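Local atomic coordinates of delta toxin (Clostridium perfringens, PDB entry 2YGT), a protein that is a haemolytic beta-pore-forming toxin that probably assembles on host cell membranes to open transmembrane pores, and also binds zinc ions. Residues A[53-58]-A[128-133]; A[110-115]-A[134-139]; A[122-127]-A[150-155]; A[171-176]-A[229-234]. All coordinates share one frame; numbering follows the deposited sequence.

Contacts 1, 2 and 3 interleave along the chain, while contact 4 follows them. Strands 121-128, 134-137 and 148-155 form a three-stranded antiparallel sheet with 121-128 in the middle; contact 3 lies within it, contact 2 docks its edge strand 134-137 against strand 107-112, and contact 1 holds the turn between 121-128 and 134-137. Contact 4 joins the two large sheets. The centres of contacts 2 and 3 are about 8 Å apart and those of contacts 2 and 4 about 9 Å, whereas the centre of contact 1 lies about 18 to 22 Å from the other three. By analogy with haemolysin-family monomers, the small sheet is probably the folded pre-stem, packed on the beta-sandwich until pore formation.

Contact 1: A[53-58]-A[128-133]; sequences VDDKFS and YSIGGG. With ZN (zinc ion), chain B.
Ser58 and Gly131 bring their CA atoms to 4.0 Å where the type I turn Asp55-Ser58 meets the type II turn Ser129-Gly132, and from there the backbones diverge until the CA atoms of Val53 and Tyr128 are 9.0 Å apart. The carboxylate of Asp55 joins the two turns. Its CG is anti to the backbone N (chi1 178°), which carries OD2 across to Gly131 N at 2.7 Å, a nearly straight bond (171°) taken on the syn lone pair. Tyr128 OH donates to the same OD2 at 2.6 Å from the anti side, slightly out of the carboxylate plane, and the ring stands steeply to that plane. OD1 turns back to its own segment and accepts from Phe57 N, met from above the carboxylate plane, making an Asx turn. Three donors thus fix the rotation of the group and would tend to keep it ionised. The loop so held is the hairpin turn between strands 121-128 and 134-137, which carries a G1 beta bulge with Gly132 and Gly133 facing Ser129; in this family it probably belongs to the pre-stem. A water donates to both Tyr128 OH (2.6 Å) and Ser58 OG, which is also bonded to Glu60 O. Val53 CG1 sits over one face of the Tyr128 ring, 4.2 Å from its centroid, a CH-pi contact. On the outer side the Phe57 and Ile130 side chains lie alongside, with CD2 of Phe57 3.8 Å from CG2 of Ile130. Asp54 points away from the loop, and its OD1 binds a zinc ion at 2.2 Å, which His286 NE2 also binds.

Contact 2: A[110-115]-A[134-139]; sequences DSVPKN and IDTSNK
Lys114 NZ donates to Thr136 O at 2.9 Å, the shortest sound polar bond between the two segments. The lysine runs fully extended beyond CG, passing the Thr136 side chain at a slant, and NZ comes to the carbonyl from above its plane, not on a lone pair. A weak bond to Thr136 OG1 is also possible, but that hydroxyl is crowded in the model and its place is less sure. At the other end of the lysine the amide of Asn138 pairs with its backbone. Lys114 N donates to Asn138 OD1 at 3.3 Å in the carbonyl plane, on a lone pair, with an angle of 162° at the hydrogen; Asn138 ND2 returns a bond to Lys114 O, also 3.3 Å, from within its own amide plane. Both are long, but together they fix the rotation of the amide. Between these two grips Val112 CG1 packs on Thr136 CB at 3.7 Å, just before the cis peptide that precedes Pro113. The side chains of Asp110 and Thr136 point at each other from opposite directions. Asp110 OD1 accepts from Ser111 N on the anti lone pair, and a water donates to Asp110 OD2 at 2.6 Å and weakly to Ile134 O. Strands 110-112 and 134-137 run within 21° of parallel, with axes 7.4 Å apart, so side chains rather than backbone bonds connect them. Ser137 closes its strand with an ST turn to Lys139 N. This is packing of a probable pre-stem edge strand on the beta-sandwich, next to a zinc site for which Asp110 and Asp166 are ligands in a structure of this protein.

Contact 3: A[122-127]-A[150-155]; sequences VNNTIS and KSISYV
The Tyr154 ring has Val122 over one face: CB lies 3.9 Å from the ring centroid, 21° off the normal, a CH-pi contact. Val122 CG2 comes to 3.6 Å from Tyr154 CZ. With CG between the backbone N and carbonyl carbon (chi1 69°), the tyrosine swings its ring over the neighbouring strand; its OH bonds Thr161 OG1, and Phe229 meets it edge-to-face. The strands run antiparallel in register. Val122-Tyr154, Asn124-Ile152 and Ile126-Lys150 are hydrogen-bonded pairs, each with two backbone bonds; the shortest of the six include Ile152 N to Asn124 O at 2.7 Å. Asn123-Ser153 and Thr125-Ser151, the non-hydrogen-bonded pairs, put a wholly polar row on one face, where Thr125 OG1 is bonded to Ala140 O, Lys139 O and Ser141 OG. The other face carries Val122, Ile126, Ile152 and Tyr154, with Asn124 and Lys150 among them; Lys150 bends away at chi2. The sheet probably belongs to the folded pre-stem, as in related haemolysin monomers. Strand 121-128 is flanked by 134-137 and 148-155, and this mixed face lies on the sandwich: Ile126 on Val112, Val232 and Ile64, Ile152 on Asn228 and Ser66.

Contact 4: A[171-176]-A[229-234]; sequences ASWNTE and FGVVLT
Trp173 and Phe229 stack face to face, sliding past each other from strands of facing sheets. The Phe229 ring lies on the five-membered ring of the indole with centroids 4.3 Å apart and planes tilted by 27°, and the tightest point is Trp173 CE3 to Phe229 CD2 at 3.4 Å. Because the two side chains run in opposite senses, each CB lies over the flat face of the other ring. Phe229 CB sits almost squarely over the six-membered ring of Trp173, 3.7 Å from its centroid and 9° off the normal; Trp173 CB stands 4.1 Å from the centroid of the Phe229 ring. Val231 packs at the indole edge: its CG1, anti to the carbonyl carbon (chi1 -55°), is 4.0 Å from Trp173 CH2 and 4.1 Å from Ala171 CB, and the methyl rests against both, in the groove where Ala171 CB and the indole edge adjoin. At the far edge of the Phe229 ring, near its plane, comes Thr175 OG1, which is bonded to Thr161. No hydrogen bond crosses between the segments, but the buried Trp173 NE1 is satisfied by Pro113 O. The strands run antiparallel, with axes 8.9 Å apart, as befits two facing layers of a beta-sandwich. Strand 170-177 lies between 84-99 and 159-166 in one sheet, strand 224-235 between 61-72 and 107-112 in the other, and Val95 and Leu97 of 84-99 pack on Phe229 and Val231.

Contact 1: A[53-58]-A[128-133]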
loop_
_atom_site.group_PDB
_atom_site.type_symbol
_atom_site.label_atom_id
_atom_site.label_comp_id
_atom_site.label_asym_id
_atom_site.label_seq_id
_atom_site.Cartn_x
_atom_site.Cartn_y
_atom_site.Cartn_z
ATOM N N VAL A 53 16.545 14.845 0.346
ATOM C CA VAL A 53 17.675 15.047 1.237
ATOM C C VAL A 53 18.824 15.720 0.503
ATOM O O VAL A 53 19.238 15.266 -0.563
ATOM C CB VAL A 53 18.173 13.725 1.841
ATOM C CG1 VAL A 53 19.370 13.980 2.741
ATOM C CG2 VAL A 53 17.055 13.031 2.608
ATOM N N ASP A 54 19.322 16.815 1.072
ATOM C CA ASP A 54 20.527 17.467 0.571
ATOM C C ASP A 54 21.702 17.177 1.495
ATOM O O ASP A 54 21.793 17.713 2.600
ATOM C CB ASP A 54 20.314 18.973 0.398
ATOM C CG ASP A 54 19.595 19.306 -0.889
ATOM O OD1 ASP A 54 19.173 18.353 -1.574
ATOM O OD2 ASP A 54 19.455 20.503 -1.218
ATOM N N ASP A 55 22.593 16.315 1.025
ATOM C CA ASP A 55 23.698 15.820 1.828
ATOM C C ASP A 55 24.986 15.925 1.021
ATOM O O ASP A 55 25.287 15.061 0.199
ATOM C CB ASP A 55 23.427 14.366 2.230
ATOM C CG ASP A 55 24.552 13.760 3.038
ATOM O OD1 ASP A 55 25.562 14.454 3.268
ATOM O OD2 ASP A 55 24.426 12.585 3.445
ATOM N N LYS A 56 25.738 16.997 1.257
ATOM C CA LYS A 56 26.959 17.271 0.502
ATOM C C LYS A 56 28.032 16.210 0.718
ATOM O O LYS A 56 28.988 16.121 -0.052
ATOM C CB LYS A 56 27.520 18.647 0.872
ATOM C CG LYS A 56 26.670 19.812 0.395
ATOM C CD LYS A 56 27.098 21.106 1.068
ATOM C CE LYS A 56 26.269 22.279 0.584
ATOM N NZ LYS A 56 26.563 23.514 1.360
ATOM N N PHE A 57 27.868 15.412 1.768
ATOM C CA PHE A 57 28.849 14.389 2.115
ATOM C C PHE A 57 28.513 13.047 1.472
ATOM O O PHE A 57 29.263 12.079 1.591
ATOM C CB PHE A 57 28.961 14.261 3.635
ATOM C CG PHE A 57 29.105 15.580 4.339
ATOM C CD1 PHE A 57 30.343 16.193 4.444
ATOM C CD2 PHE A 57 28.000 16.217 4.879
ATOM C CE1 PHE A 57 30.479 17.412 5.084
ATOM C CE2 PHE A 57 28.128 17.435 5.521
ATOM C CZ PHE A 57 29.368 18.035 5.623
ATOM N N SER A 58 27.380 12.999 0.784
ATOM C CA SER A 58 26.985 11.812 0.042
ATOM C C SER A 58 27.367 11.986 -1.418
ATOM O O SER A 58 27.295 13.091 -1.956
ATOM C CB SER A 58 25.482 11.576 0.166
ATOM O OG SER A 58 25.049 10.597 -0.754
ATOM N N TYR A 128 18.011 7.250 7.130
ATOM C CA TYR A 128 19.106 7.756 6.313
ATOM C C TYR A 128 20.271 8.218 7.187
ATOM O O TYR A 128 20.073 8.854 8.222
ATOM C CB TYR A 128 18.615 8.911 5.433
ATOM C CG TYR A 128 19.685 9.525 4.549
ATOM C CD1 TYR A 128 20.476 10.574 5.004
ATOM C CD2 TYR A 128 19.904 9.053 3.261
ATOM C CE1 TYR A 128 21.454 11.134 4.197
ATOM C CE2 TYR A 128 20.878 9.605 2.447
ATOM C CZ TYR A 128 21.649 10.644 2.918
ATOM O OH TYR A 128 22.620 11.195 2.114
ATOM N N SER A 129 21.486 7.885 6.767
ATOM C CA SER A 129 22.686 8.336 7.461
ATOM C C SER A 129 23.473 9.280 6.566
ATOM O O SER A 129 23.533 9.084 5.352
ATOM C CB SER A 129 23.564 7.147 7.853
ATOM O OG SER A 129 22.910 6.316 8.797
ATOM N N ILE A 130 24.065 10.307 7.168
ATOM C CA ILE A 130 24.918 11.228 6.430
ATOM C C ILE A 130 25.981 10.430 5.687
ATOM O O ILE A 130 26.664 9.595 6.277
ATOM C CB ILE A 130 25.596 12.242 7.370
ATOM C CG1 ILE A 130 24.539 13.027 8.151
ATOM C CG2 ILE A 130 26.493 13.186 6.583
ATOM C CD1 ILE A 130 25.114 14.000 9.154
ATOM N N GLY A 131 26.107 10.679 4.389
ATOM C CA GLY A 131 27.019 9.918 3.555
ATOM C C GLY A 131 26.277 9.108 2.508
ATOM O O GLY A 131 26.853 8.723 1.491
ATOM N N GLY A 132 24.998 8.842 2.759
ATOM C CA GLY A 132 24.161 8.152 1.794
ATOM C C GLY A 132 23.548 6.850 2.283
ATOM O O GLY A 132 22.608 6.338 1.677
ATOM N N GLY A 133 24.072 6.314 3.380
ATOM C CA GLY A 133 23.599 5.043 3.900
ATOM C C GLY A 133 22.097 4.962 4.119
ATOM O O GLY A 133 21.469 5.926 4.561
HETATM ZN ZN ZN B . 18.302 19.278 -3.405
HETATM O O HOH W 1 22.154 11.217 -0.458
#

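Contact 2: A[110-115]-A[134-139]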
loop_
_atom_site.group_PDB
_atom_site.type_symbol
_atom_site.label_atom_id
_atom_site.label_comp_id
_atom_site.label_asym_id
_atom_site.label_seq_id
_atom_site.Cartn_x
_atom_site.Cartn_y
_atom_site.Cartn_z
ATOM N N ASP A 110 15.909 1.083 -2.336
ATOM C CA ASP A 110 15.296 0.313 -1.260
ATOM C C ASP A 110 13.818 0.654 -1.122
ATOM O O ASP A 110 13.369 1.704 -1.582
ATOM C CB ASP A 110 16.025 0.538 0.068
ATOM C CG ASP A 110 16.174 -0.740 0.873
ATOM O OD1 ASP A 110 15.240 -1.569 0.859
ATOM O OD2 ASP A 110 17.228 -0.923 1.515
ATOM N N SER A 111 13.066 -0.243 -0.494
ATOM C CA SER A 111 11.635 -0.039 -0.303
ATOM C C SER A 111 11.084 -0.893 0.835
ATOM O O SER A 111 11.705 -1.869 1.255
ATOM C CB SER A 111 10.874 -0.335 -1.599
ATOM O OG SER A 111 11.095 -1.662 -2.042
ATOM N N VAL A 112 9.914 -0.515 1.329
ATOM C CA VAL A 112 9.238 -1.267 2.376
ATOM C C VAL A 112 7.738 -1.197 2.124
ATOM O O VAL A 112 7.255 -0.214 1.557
ATOM C CB VAL A 112 9.548 -0.689 3.767
ATOM C CG1 VAL A 112 10.949 -1.094 4.218
ATOM C CG2 VAL A 112 9.390 0.827 3.758
ATOM N N PRO A 113 6.988 -2.232 2.545
ATOM C CA PRO A 113 7.432 -3.435 3.265
ATOM C C PRO A 113 8.285 -4.370 2.408
ATOM O O PRO A 113 8.194 -4.341 1.180
ATOM C CB PRO A 113 6.116 -4.138 3.635
ATOM C CG PRO A 113 5.038 -3.123 3.424
ATOM C CD PRO A 113 5.528 -2.219 2.347
ATOM N N LYS A 114 9.104 -5.190 3.062
ATOM C CA LYS A 114 9.929 -6.176 2.372
ATOM C C LYS A 114 9.274 -7.542 2.447
ATOM O O LYS A 114 8.499 -7.816 3.362
ATOM C CB LYS A 114 11.311 -6.279 3.012
ATOM C CG LYS A 114 12.097 -4.991 3.043
ATOM C CD LYS A 114 13.408 -5.203 3.778
ATOM C CE LYS A 114 14.182 -3.914 3.914
ATOM N NZ LYS A 114 15.408 -4.106 4.728
ATOM N N ASN A 115 9.604 -8.396 1.484
ATOM C CA ASN A 115 9.135 -9.775 1.474
ATOM C C ASN A 115 7.649 -9.889 1.797
ATOM O O ASN A 115 6.808 -9.360 1.070
ATOM C CB ASN A 115 9.967 -10.625 2.438
ATOM C CG ASN A 115 11.444 -10.638 2.075
ATOM O OD1 ASN A 115 12.311 -10.489 2.937
ATOM N ND2 ASN A 115 11.736 -10.806 0.788
ATOM N N ILE A 134 21.525 3.801 3.811
ATOM C CA ILE A 134 20.093 3.562 3.987
ATOM C C ILE A 134 19.827 2.307 4.818
ATOM O O ILE A 134 20.399 1.246 4.562
ATOM C CB ILE A 134 19.378 3.395 2.632
ATOM C CG1 ILE A 134 19.492 4.673 1.798
ATOM C CG2 ILE A 134 17.920 2.997 2.841
ATOM C CD1 ILE A 134 18.615 5.805 2.286
ATOM N N ASP A 135 18.949 2.429 5.808
ATOM C CA ASP A 135 18.512 1.274 6.582
ATOM C C ASP A 135 16.995 1.164 6.566
ATOM O O ASP A 135 16.291 2.107 6.926
ATOM C CB ASP A 135 19.018 1.346 8.022
ATOM C CG ASP A 135 18.639 0.117 8.831
ATOM O OD1 ASP A 135 17.507 0.068 9.361
ATOM O OD2 ASP A 135 19.470 -0.810 8.925
ATOM N N THR A 136 16.493 0.009 6.145
ATOM C CA THR A 136 15.054 -0.217 6.098
ATOM C C THR A 136 14.652 -1.343 7.040
ATOM O O THR A 136 15.248 -2.418 7.034
ATOM C CB THR A 136 14.564 -0.533 4.677
ATOM O OG1 THR A 136 15.478 -1.432 4.041
ATOM C CG2 THR A 136 14.467 0.742 3.852
ATOM N N SER A 137 13.636 -1.083 7.852
ATOM C CA SER A 137 13.177 -2.052 8.831
ATOM C C SER A 137 11.693 -2.336 8.658
ATOM O O SER A 137 10.907 -1.429 8.384
ATOM C CB SER A 137 13.443 -1.534 10.245
ATOM O OG SER A 137 12.830 -2.365 11.214
ATOM N N ASN A 138 11.313 -3.601 8.807
ATOM C CA ASN A 138 9.903 -3.955 8.894
ATOM C C ASN A 138 9.434 -3.824 10.340
ATOM O O ASN A 138 8.363 -4.306 10.712
ATOM C CB ASN A 138 9.648 -5.362 8.348
ATOM C CG ASN A 138 9.520 -5.387 6.829
ATOM O OD1 ASN A 138 9.562 -4.343 6.170
ATOM N ND2 ASN A 138 9.358 -6.579 6.271
ATOM N N LYS A 139 10.261 -3.164 11.148
ATOM C CA LYS A 139 9.916 -2.829 12.524
ATOM C C LYS A 139 9.744 -1.316 12.648
ATOM O O LYS A 139 9.924 -0.585 11.675
ATOM C CB LYS A 139 10.986 -3.337 13.493
HETATM O O HOH W 2 19.595 0.168 1.339
#

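Contact 3: A[122-127]-A[150-155]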
loop_
_atom_site.group_PDB
_atom_site.type_symbol
_atom_site.label_atom_id
_atom_site.label_comp_id
_atom_site.label_asym_id
_atom_site.label_seq_id
_atom_site.Cartn_x
_atom_site.Cartn_y
_atom_site.Cartn_z
ATOM N N VAL A 122 1.047 -2.993 10.287
ATOM C CA VAL A 122 2.360 -2.961 9.660
ATOM C C VAL A 122 3.085 -1.659 9.980
ATOM O O VAL A 122 2.567 -0.570 9.730
ATOM C CB VAL A 122 2.259 -3.122 8.130
ATOM C CG1 VAL A 122 3.645 -3.152 7.511
ATOM C CG2 VAL A 122 1.493 -4.384 7.777
ATOM N N ASN A 123 4.281 -1.777 10.544
ATOM C CA ASN A 123 5.101 -0.612 10.856
ATOM C C ASN A 123 6.504 -0.756 10.282
ATOM O O ASN A 123 7.242 -1.660 10.661
ATOM C CB ASN A 123 5.180 -0.393 12.369
ATOM C CG ASN A 123 3.819 -0.189 13.001
ATOM O OD1 ASN A 123 3.134 -1.147 13.360
ATOM N ND2 ASN A 123 3.422 1.069 13.149
ATOM N N ASN A 124 6.864 0.134 9.366
ATOM C CA ASN A 124 8.180 0.098 8.739
ATOM C C ASN A 124 8.935 1.403 8.946
ATOM O O ASN A 124 8.333 2.438 9.227
ATOM C CB ASN A 124 8.056 -0.209 7.244
ATOM C CG ASN A 124 7.384 -1.543 6.978
ATOM O OD1 ASN A 124 7.412 -2.445 7.817
ATOM N ND2 ASN A 124 6.772 -1.674 5.806
ATOM N N THR A 125 10.253 1.353 8.797
ATOM C CA THR A 125 11.073 2.532 9.018
ATOM C C THR A 125 12.168 2.670 7.972
ATOM O O THR A 125 12.906 1.724 7.706
ATOM C CB THR A 125 11.731 2.482 10.403
ATOM O OG1 THR A 125 10.723 2.243 11.395
ATOM C CG2 THR A 125 12.448 3.791 10.699
ATOM N N ILE A 126 12.262 3.857 7.382
ATOM C CA ILE A 126 13.332 4.174 6.443
ATOM C C ILE A 126 14.274 5.188 7.078
ATOM O O ILE A 126 13.892 6.329 7.329
ATOM C CB ILE A 126 12.776 4.746 5.121
ATOM C CG1 ILE A 126 11.803 3.753 4.480
ATOM C CG2 ILE A 126 13.914 5.080 4.165
ATOM C CD1 ILE A 126 11.200 4.235 3.174
ATOM N N SER A 127 15.503 4.766 7.346
ATOM C CA SER A 127 16.466 5.621 8.028
ATOM C C SER A 127 17.652 5.971 7.137
ATOM O O SER A 127 18.225 5.103 6.479
ATOM C CB SER A 127 16.953 4.948 9.308
ATOM O OG SER A 127 15.855 4.589 10.127
ATOM N N LYS A 150 12.052 7.911 8.509
ATOM C CA LYS A 150 10.673 8.072 8.075
ATOM C C LYS A 150 9.865 6.826 8.422
ATOM O O LYS A 150 10.213 5.715 8.020
ATOM C CB LYS A 150 10.623 8.352 6.570
ATOM C CG LYS A 150 9.222 8.431 5.988
ATOM C CD LYS A 150 8.370 9.447 6.729
ATOM C CE LYS A 150 6.937 9.443 6.221
ATOM N NZ LYS A 150 6.016 10.151 7.155
ATOM N N SER A 151 8.788 7.014 9.178
ATOM C CA SER A 151 7.954 5.894 9.605
ATOM C C SER A 151 6.804 5.610 8.651
ATOM O O SER A 151 6.170 6.525 8.127
ATOM C CB SER A 151 7.413 6.128 11.015
ATOM O OG SER A 151 8.376 5.753 11.986
ATOM N N ILE A 152 6.546 4.325 8.438
ATOM C CA ILE A 152 5.472 3.873 7.567
ATOM C C ILE A 152 4.531 2.977 8.368
ATOM O O ILE A 152 4.983 2.127 9.136
ATOM C CB ILE A 152 6.032 3.098 6.357
ATOM C CG1 ILE A 152 6.666 4.062 5.354
ATOM C CG2 ILE A 152 4.946 2.298 5.683
ATOM C CD1 ILE A 152 5.744 5.177 4.913
ATOM N N SER A 153 3.226 3.169 8.198
ATOM C CA SER A 153 2.256 2.445 9.017
ATOM C C SER A 153 0.879 2.298 8.364
ATOM O O SER A 153 0.327 3.257 7.827
ATOM C CB SER A 153 2.117 3.135 10.378
ATOM O OG SER A 153 1.257 2.410 11.232
ATOM N N TYR A 154 0.330 1.090 8.422
ATOM C CA TYR A 154 -1.032 0.841 7.960
ATOM C C TYR A 154 -1.571 -0.450 8.569
ATOM O O TYR A 154 -0.829 -1.199 9.207
ATOM C CB TYR A 154 -1.094 0.785 6.429
ATOM C CG TYR A 154 -0.421 -0.422 5.813
ATOM C CD1 TYR A 154 0.932 -0.402 5.491
ATOM C CD2 TYR A 154 -1.139 -1.583 5.548
ATOM C CE1 TYR A 154 1.552 -1.505 4.928
ATOM C CE2 TYR A 154 -0.526 -2.691 4.984
ATOM C CZ TYR A 154 0.818 -2.646 4.675
ATOM O OH TYR A 154 1.429 -3.746 4.114
ATOM N N VAL A 155 -2.863 -0.701 8.377
ATOM C CA VAL A 155 -3.499 -1.905 8.901
ATOM C C VAL A 155 -4.048 -2.781 7.779
ATOM O O VAL A 155 -4.428 -2.286 6.714
ATOM C CB VAL A 155 -4.638 -1.562 9.886
ATOM C CG1 VAL A 155 -4.093 -0.774 11.059
ATOM C CG2 VAL A 155 -5.742 -0.781 9.183
#

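Contact 4: A[171-176]-A[229-234]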
loop_
_atom_site.group_PDB
_atom_site.type_symbol
_atom_site.label_atom_id
_atom_site.label_comp_id
_atom_site.label_asym_id
_atom_site.label_seq_id
_atom_site.Cartn_x
_atom_site.Cartn_y
_atom_site.Cartn_z
ATOM N N ALA A 171 8.820 -1.042 -7.541
ATOM C CA ALA A 171 8.474 -1.695 -6.288
ATOM C C ALA A 171 6.979 -1.982 -6.306
ATOM O O ALA A 171 6.177 -1.078 -6.538
ATOM C CB ALA A 171 8.837 -0.809 -5.111
ATOM N N SER A 172 6.611 -3.238 -6.066
ATOM C CA SER A 172 5.221 -3.669 -6.162
ATOM C C SER A 172 4.767 -4.440 -4.927
ATOM O O SER A 172 5.516 -5.255 -4.387
ATOM C CB SER A 172 5.036 -4.550 -7.394
ATOM O OG SER A 172 5.617 -3.945 -8.526
ATOM N N TRP A 173 3.531 -4.197 -4.498
ATOM C CA TRP A 173 2.980 -4.893 -3.343
ATOM C C TRP A 173 1.605 -5.480 -3.636
ATOM O O TRP A 173 0.755 -4.835 -4.249
ATOM C CB TRP A 173 2.886 -3.958 -2.136
ATOM C CG TRP A 173 4.199 -3.420 -1.670
ATOM C CD1 TRP A 173 5.033 -3.978 -0.746
ATOM C CD2 TRP A 173 4.829 -2.210 -2.102
ATOM N NE1 TRP A 173 6.149 -3.188 -0.576
ATOM C CE2 TRP A 173 6.046 -2.097 -1.400
ATOM C CE3 TRP A 173 4.482 -1.210 -3.017
ATOM C CZ2 TRP A 173 6.918 -1.027 -1.584
ATOM C CZ3 TRP A 173 5.350 -0.147 -3.198
ATOM C CH2 TRP A 173 6.552 -0.064 -2.485
ATOM N N ASN A 174 1.405 -6.716 -3.198
ATOM C CA ASN A 174 0.096 -7.351 -3.234
ATOM C C ASN A 174 -0.440 -7.496 -1.821
ATOM O O ASN A 174 0.183 -8.134 -0.970
ATOM C CB ASN A 174 0.170 -8.729 -3.893
ATOM C CG ASN A 174 0.097 -8.658 -5.406
ATOM O OD1 ASN A 174 -0.238 -7.619 -5.976
ATOM N ND2 ASN A 174 0.402 -9.771 -6.065
ATOM N N THR A 175 -1.590 -6.884 -1.570
ATOM C CA THR A 175 -2.299 -7.087 -0.317
ATOM C C THR A 175 -3.542 -7.928 -0.591
ATOM O O THR A 175 -4.556 -7.427 -1.083
ATOM C CB THR A 175 -2.666 -5.756 0.346
ATOM O OG1 THR A 175 -1.468 -5.005 0.575
ATOM C CG2 THR A 175 -3.366 -5.996 1.669
ATOM N N GLU A 176 -3.443 -9.214 -0.272
ATOM C CA GLU A 176 -4.470 -10.186 -0.623
ATOM C C GLU A 176 -5.087 -10.833 0.611
ATOM O O GLU A 176 -4.407 -11.056 1.613
ATOM C CB GLU A 176 -3.865 -11.262 -1.525
ATOM C CG GLU A 176 -4.871 -12.245 -2.098
ATOM C CD GLU A 176 -4.227 -13.233 -3.055
ATOM O OE1 GLU A 176 -3.134 -12.928 -3.580
ATOM O OE2 GLU A 176 -4.813 -14.312 -3.281
ATOM N N PHE A 229 3.106 2.687 1.808
ATOM C CA PHE A 229 4.333 2.027 1.378
ATOM C C PHE A 229 5.440 3.059 1.175
ATOM O O PHE A 229 5.178 4.263 1.146
ATOM C CB PHE A 229 4.099 1.227 0.095
ATOM C CG PHE A 229 2.997 0.202 0.205
ATOM C CD1 PHE A 229 2.817 -0.522 1.374
ATOM C CD2 PHE A 229 2.157 -0.056 -0.868
ATOM C CE1 PHE A 229 1.811 -1.469 1.475
ATOM C CE2 PHE A 229 1.151 -1.007 -0.773
ATOM C CZ PHE A 229 0.977 -1.712 0.395
ATOM N N GLY A 230 6.679 2.597 1.036
ATOM C CA GLY A 230 7.794 3.518 0.900
ATOM C C GLY A 230 8.923 3.093 -0.020
ATOM O O GLY A 230 9.277 1.917 -0.093
ATOM N N VAL A 231 9.498 4.066 -0.721
ATOM C CA VAL A 231 10.662 3.815 -1.563
ATOM C C VAL A 231 11.752 4.854 -1.329
ATOM O O VAL A 231 11.501 5.932 -0.792
ATOM C CB VAL A 231 10.310 3.836 -3.067
ATOM C CG1 VAL A 231 9.188 2.850 -3.386
ATOM C CG2 VAL A 231 9.951 5.248 -3.503
ATOM N N VAL A 232 12.967 4.515 -1.740
ATOM C CA VAL A 232 14.074 5.452 -1.703
ATOM C C VAL A 232 14.661 5.551 -3.101
ATOM O O VAL A 232 15.018 4.538 -3.701
ATOM C CB VAL A 232 15.185 5.001 -0.728
ATOM C CG1 VAL A 232 16.283 6.051 -0.662
ATOM C CG2 VAL A 232 14.618 4.736 0.656
ATOM N N LEU A 233 14.742 6.769 -3.626
ATOM C CA LEU A 233 15.354 6.990 -4.930
ATOM C C LEU A 233 16.693 7.707 -4.809
ATOM O O LEU A 233 16.868 8.582 -3.960
ATOM C CB LEU A 233 14.428 7.801 -5.844
ATOM C CG LEU A 233 13.255 7.092 -6.527
ATOM C CD1 LEU A 233 12.193 6.724 -5.517
ATOM C CD2 LEU A 233 12.670 7.990 -7.601
ATOM N N THR A 234 17.637 7.325 -5.661
ATOM C CA THR A 234 18.884 8.064 -5.787
ATOM C C THR A 234 19.000 8.642 -7.190
ATOM O O THR A 234 18.349 8.175 -8.127
ATOM C CB THR A 234 20.120 7.185 -5.499
ATOM O OG1 THR A 234 20.159 6.087 -6.420
ATOM C CG2 THR A 234 20.087 6.658 -4.066
#